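Local coordinates for protein glycoside Hydrolase Family 43_12 (Metagenome, PDB 7JVH) that probably hydrolyses glycosidic bonds of plant cell-wall polysaccharides such as xylan or arabinan, as a gut-microbial member of glycoside hydrolase family 43, at residues Thr220-Thr229 with Val266-Tyr277. Sequence-based numbering, arbitrary orientation.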
loop_
_atom_site.group_PDB
_atom_site.type_symbol
_atom_site.label_atom_id
_atom_site.label_comp_id
_atom_site.label_asym_id
_atom_site.label_seq_id
_atom_site.Cartn_x
_atom_site.Cartn_y
_atom_site.Cartn_z
ATOM N N THR A 220 2.001 -5.956 32.857
ATOM C CA THR A 220 3.244 -6.477 32.282
ATOM C C THR A 220 3.909 -5.485 31.328
ATOM O O THR A 220 4.962 -5.780 30.773
ATOM C CB THR A 220 3.025 -7.813 31.538
ATOM O OG1 THR A 220 2.200 -7.605 30.379
ATOM C CG2 THR A 220 2.375 -8.851 32.462
ATOM N N ASP A 221 3.291 -4.310 31.160
ATOM C CA ASP A 221 3.792 -3.285 30.259
ATOM C C ASP A 221 5.035 -2.613 30.812
ATOM O O ASP A 221 5.137 -2.380 32.001
ATOM C CB ASP A 221 2.727 -2.234 29.933
ATOM C CG ASP A 221 2.168 -1.530 31.172
ATOM O OD1 ASP A 221 1.807 -2.210 32.150
ATOM O OD2 ASP A 221 2.069 -0.295 31.177
ATOM N N LYS A 222 5.990 -2.322 29.924
ATOM C CA LYS A 222 7.214 -1.609 30.254
ATOM C C LYS A 222 7.711 -0.863 29.030
ATOM O O LYS A 222 7.701 -1.399 27.914
ATOM C CB LYS A 222 8.293 -2.592 30.694
ATOM C CG LYS A 222 9.539 -1.925 31.253
ATOM C CD LYS A 222 10.766 -2.790 31.163
ATOM C CE LYS A 222 11.954 -2.054 31.763
ATOM N NZ LYS A 222 13.243 -2.770 31.471
ATOM N N VAL A 223 8.153 0.382 29.240
ATOM C CA VAL A 223 8.805 1.154 28.192
ATOM C C VAL A 223 10.241 0.653 28.068
ATOM O O VAL A 223 11.016 0.742 29.018
ATOM C CB VAL A 223 8.797 2.670 28.475
ATOM C CG1 VAL A 223 9.548 3.401 27.373
ATOM C CG2 VAL A 223 7.370 3.194 28.591
ATOM N N ILE A 224 10.584 0.124 26.887
ATOM C CA ILE A 224 11.923 -0.416 26.603
ATOM C C ILE A 224 12.807 0.500 25.756
ATOM O O ILE A 224 14.022 0.390 25.799
ATOM C CB ILE A 224 11.871 -1.830 25.985
ATOM C CG1 ILE A 224 10.861 -1.909 24.845
ATOM C CG2 ILE A 224 11.529 -2.862 27.061
ATOM C CD1 ILE A 224 10.943 -3.221 24.102
ATOM N N VAL A 225 12.186 1.409 24.998
ATOM C CA VAL A 225 12.891 2.526 24.380
ATOM C C VAL A 225 12.090 3.796 24.565
ATOM O O VAL A 225 10.900 3.812 24.298
ATOM C CB VAL A 225 13.146 2.325 22.866
ATOM C CG1 VAL A 225 13.832 3.560 22.287
ATOM C CG2 VAL A 225 14.002 1.092 22.627
ATOM N N ASN A 226 12.767 4.858 25.014
ATOM C CA ASN A 226 12.175 6.176 25.145
ATOM C C ASN A 226 12.770 7.178 24.152
ATOM O O ASN A 226 13.927 7.581 24.293
ATOM C CB ASN A 226 12.298 6.692 26.572
ATOM C CG ASN A 226 11.437 7.915 26.818
ATOM O OD1 ASN A 226 10.464 8.180 26.083
ATOM N ND2 ASN A 226 11.784 8.675 27.860
ATOM N N GLY A 227 11.974 7.559 23.139
ATOM C CA GLY A 227 12.385 8.532 22.147
ATOM C C GLY A 227 13.044 7.921 20.911
ATOM O O GLY A 227 12.541 8.085 19.786
ATOM N N GLY A 228 14.173 7.240 21.132
ATOM C CA GLY A 228 14.972 6.628 20.076
ATOM C C GLY A 228 16.340 6.173 20.559
ATOM O O GLY A 228 16.526 5.940 21.760
ATOM N N THR A 229 17.292 6.057 19.626
ATOM C CA THR A 229 18.673 5.636 19.926
ATOM C C THR A 229 19.426 6.614 20.840
ATOM O O THR A 229 20.295 6.211 21.603
ATOM C CB THR A 229 19.522 5.450 18.651
ATOM O OG1 THR A 229 19.370 6.602 17.817
ATOM C CG2 THR A 229 19.081 4.210 17.883
ATOM N N VAL A 266 16.882 1.617 12.923
ATOM C CA VAL A 266 17.858 1.551 13.981
ATOM C C VAL A 266 17.710 0.197 14.665
ATOM O O VAL A 266 16.705 -0.487 14.463
ATOM C CB VAL A 266 17.693 2.712 14.972
ATOM C CG1 VAL A 266 17.813 4.037 14.252
ATOM C CG2 VAL A 266 16.362 2.632 15.706
ATOM N N ILE A 267 18.716 -0.185 15.461
ATOM C CA ILE A 267 18.786 -1.520 16.043
ATOM C C ILE A 267 19.336 -1.468 17.478
ATOM O O ILE A 267 20.331 -0.775 17.750
ATOM C CB ILE A 267 19.662 -2.466 15.188
ATOM C CG1 ILE A 267 19.554 -3.917 15.678
ATOM C CG2 ILE A 267 21.123 -2.018 15.193
ATOM C CD1 ILE A 267 18.260 -4.610 15.307
ATOM N N PHE A 268 18.676 -2.226 18.365
ATOM C CA PHE A 268 18.978 -2.328 19.783
ATOM C C PHE A 268 19.137 -3.802 20.115
ATOM O O PHE A 268 18.532 -4.648 19.452
ATOM C CB PHE A 268 17.786 -1.825 20.610
ATOM C CG PHE A 268 17.466 -0.367 20.429
ATOM C CD1 PHE A 268 16.613 0.059 19.417
ATOM C CD2 PHE A 268 18.002 0.582 21.294
ATOM C CE1 PHE A 268 16.319 1.394 19.264
ATOM C CE2 PHE A 268 17.705 1.929 21.131
ATOM C CZ PHE A 268 16.852 2.331 20.123
ATOM N N LYS A 269 19.906 -4.110 21.163
ATOM C CA LYS A 269 19.964 -5.474 21.700
ATOM C C LYS A 269 19.877 -5.528 23.237
ATOM O O LYS A 269 20.173 -4.546 23.918
ATOM C CB LYS A 269 21.215 -6.206 21.188
ATOM C CG LYS A 269 22.510 -5.885 21.917
ATOM C CD LYS A 269 23.701 -6.588 21.275
ATOM C CE LYS A 269 25.006 -6.220 21.963
ATOM N NZ LYS A 269 25.310 -7.111 23.129
ATOM N N ALA A 270 19.455 -6.687 23.762
ATOM C CA ALA A 270 19.345 -6.930 25.195
ATOM C C ALA A 270 19.552 -8.395 25.535
ATOM O O ALA A 270 19.356 -9.264 24.681
ATOM C CB ALA A 270 17.989 -6.482 25.711
ATOM N N ASP A 271 19.935 -8.656 26.795
ATOM C CA ASP A 271 20.161 -10.009 27.298
ATOM C C ASP A 271 18.888 -10.670 27.828
ATOM O O ASP A 271 18.902 -11.846 28.190
ATOM C CB ASP A 271 21.223 -9.998 28.396
ATOM C CG ASP A 271 22.587 -9.552 27.886
ATOM O OD1 ASP A 271 22.969 -9.866 26.733
ATOM O OD2 ASP A 271 23.301 -8.877 28.645
ATOM N N ASN A 272 17.796 -9.898 27.869
ATOM C CA ASN A 272 16.505 -10.309 28.425
ATOM C C ASN A 272 15.354 -9.598 27.692
ATOM O O ASN A 272 15.508 -8.455 27.239
ATOM C CB ASN A 272 16.511 -10.021 29.936
ATOM C CG ASN A 272 15.126 -9.939 30.553
ATOM O OD1 ASN A 272 14.512 -8.876 30.567
ATOM N ND2 ASN A 272 14.662 -11.036 31.145
ATOM N N ILE A 273 14.207 -10.276 27.567
ATOM C CA ILE A 273 13.089 -9.750 26.786
ATOM C C ILE A 273 12.666 -8.338 27.223
ATOM O O ILE A 273 12.336 -7.501 26.381
ATOM C CB ILE A 273 11.866 -10.698 26.807
ATOM C CG1 ILE A 273 10.760 -10.196 25.855
ATOM C CG2 ILE A 273 11.294 -10.843 28.212
ATOM C CD1 ILE A 273 11.219 -10.041 24.419
ATOM N N TYR A 274 12.664 -8.104 28.543
ATOM C CA TYR A 274 12.377 -6.796 29.147
ATOM C C TYR A 274 13.667 -6.006 29.358
ATOM O O TYR A 274 13.628 -4.816 29.676
ATOM C CB TYR A 274 11.717 -6.969 30.521
ATOM C CG TYR A 274 10.274 -7.415 30.503
ATOM C CD1 TYR A 274 9.266 -6.527 30.155
ATOM C CD2 TYR A 274 9.909 -8.708 30.869
ATOM C CE1 TYR A 274 7.936 -6.904 30.155
ATOM C CE2 TYR A 274 8.585 -9.110 30.865
ATOM C CZ TYR A 274 7.597 -8.202 30.508
ATOM O OH TYR A 274 6.265 -8.586 30.500
ATOM N N GLY A 275 14.803 -6.702 29.201
ATOM C CA GLY A 275 16.099 -6.297 29.742
ATOM C C GLY A 275 16.420 -4.965 29.088
ATOM O O GLY A 275 15.783 -4.615 28.092
ATOM N N PRO A 276 17.391 -4.190 29.620
ATOM C CA PRO A 276 17.720 -2.896 29.024
ATOM C C PRO A 276 18.153 -3.111 27.573
ATOM O O PRO A 276 18.984 -3.969 27.311
ATOM C CB PRO A 276 18.851 -2.361 29.909
ATOM C CG PRO A 276 19.335 -3.525 30.703
ATOM C CD PRO A 276 18.236 -4.540 30.766
ATOM N N TYR A 277 17.531 -2.379 26.646
ATOM C CA TYR A 277 17.866 -2.445 25.231
ATOM C C TYR A 277 18.803 -1.297 24.934
ATOM O O TYR A 277 18.433 -0.145 25.122
ATOM C CB TYR A 277 16.603 -2.339 24.372
ATOM C CG TYR A 277 15.810 -3.620 24.318
ATOM C CD1 TYR A 277 16.067 -4.588 23.339
ATOM C CD2 TYR A 277 14.816 -3.872 25.235
ATOM C CE1 TYR A 277 15.340 -5.766 23.293
ATOM C CE2 TYR A 277 14.084 -5.042 25.196
ATOM C CZ TYR A 277 14.346 -5.988 24.233
ATOM O OH TYR A 277 13.619 -7.159 24.202
#
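Two hydrogen bonds pin Tyr274 to the 220-229 segment, one at each end of the residue. Its OH donates to Thr220 O at 3.1 Å, in the carbonyl plane and on a lone pair, with a C=O...donor angle of 128°. In return, Lys222 NZ gives a hydrogen bond of 2.7 Å to Tyr274 O, tilted 26° from that carbonyl plane. Lys222 gets there because its CG stands anti to the backbone N (chi1 -171°) and the chain stays extended, passing obliquely by the Tyr274 ring. A leucine in place of Tyr274 would probably leave Thr220 O without its hydroxyl mate and open a gap beside the Lys222 chain.

Next along, Ile224 lies alongside Tyr277, its CB 3.7 Å from Tyr277 CD2. That ring has Ala270 CB over one face, and Tyr277 OH donates to Ile273 O at 2.6 Å, tying the ring to the turn beside Tyr274. Val225 CG2 then sits over the centre of one Phe268 face, a CH-pi contact 3.9 Å from the centroid. Beyond it, Thr229 CG2 meets Val266 CB tip to tip at 3.6 Å.

A classic beta bulge sets Ile224 and Val225 together against Ile204 of the neighbouring strand 203-210, which lets these consecutive residues both point at the other segment. The contact joins strand 215-226, outermost in its four-stranded antiparallel sheet, to strand 265-270 and the following turn of the next sheet: blade-to-blade packing in the five-bladed beta-propeller of family 43.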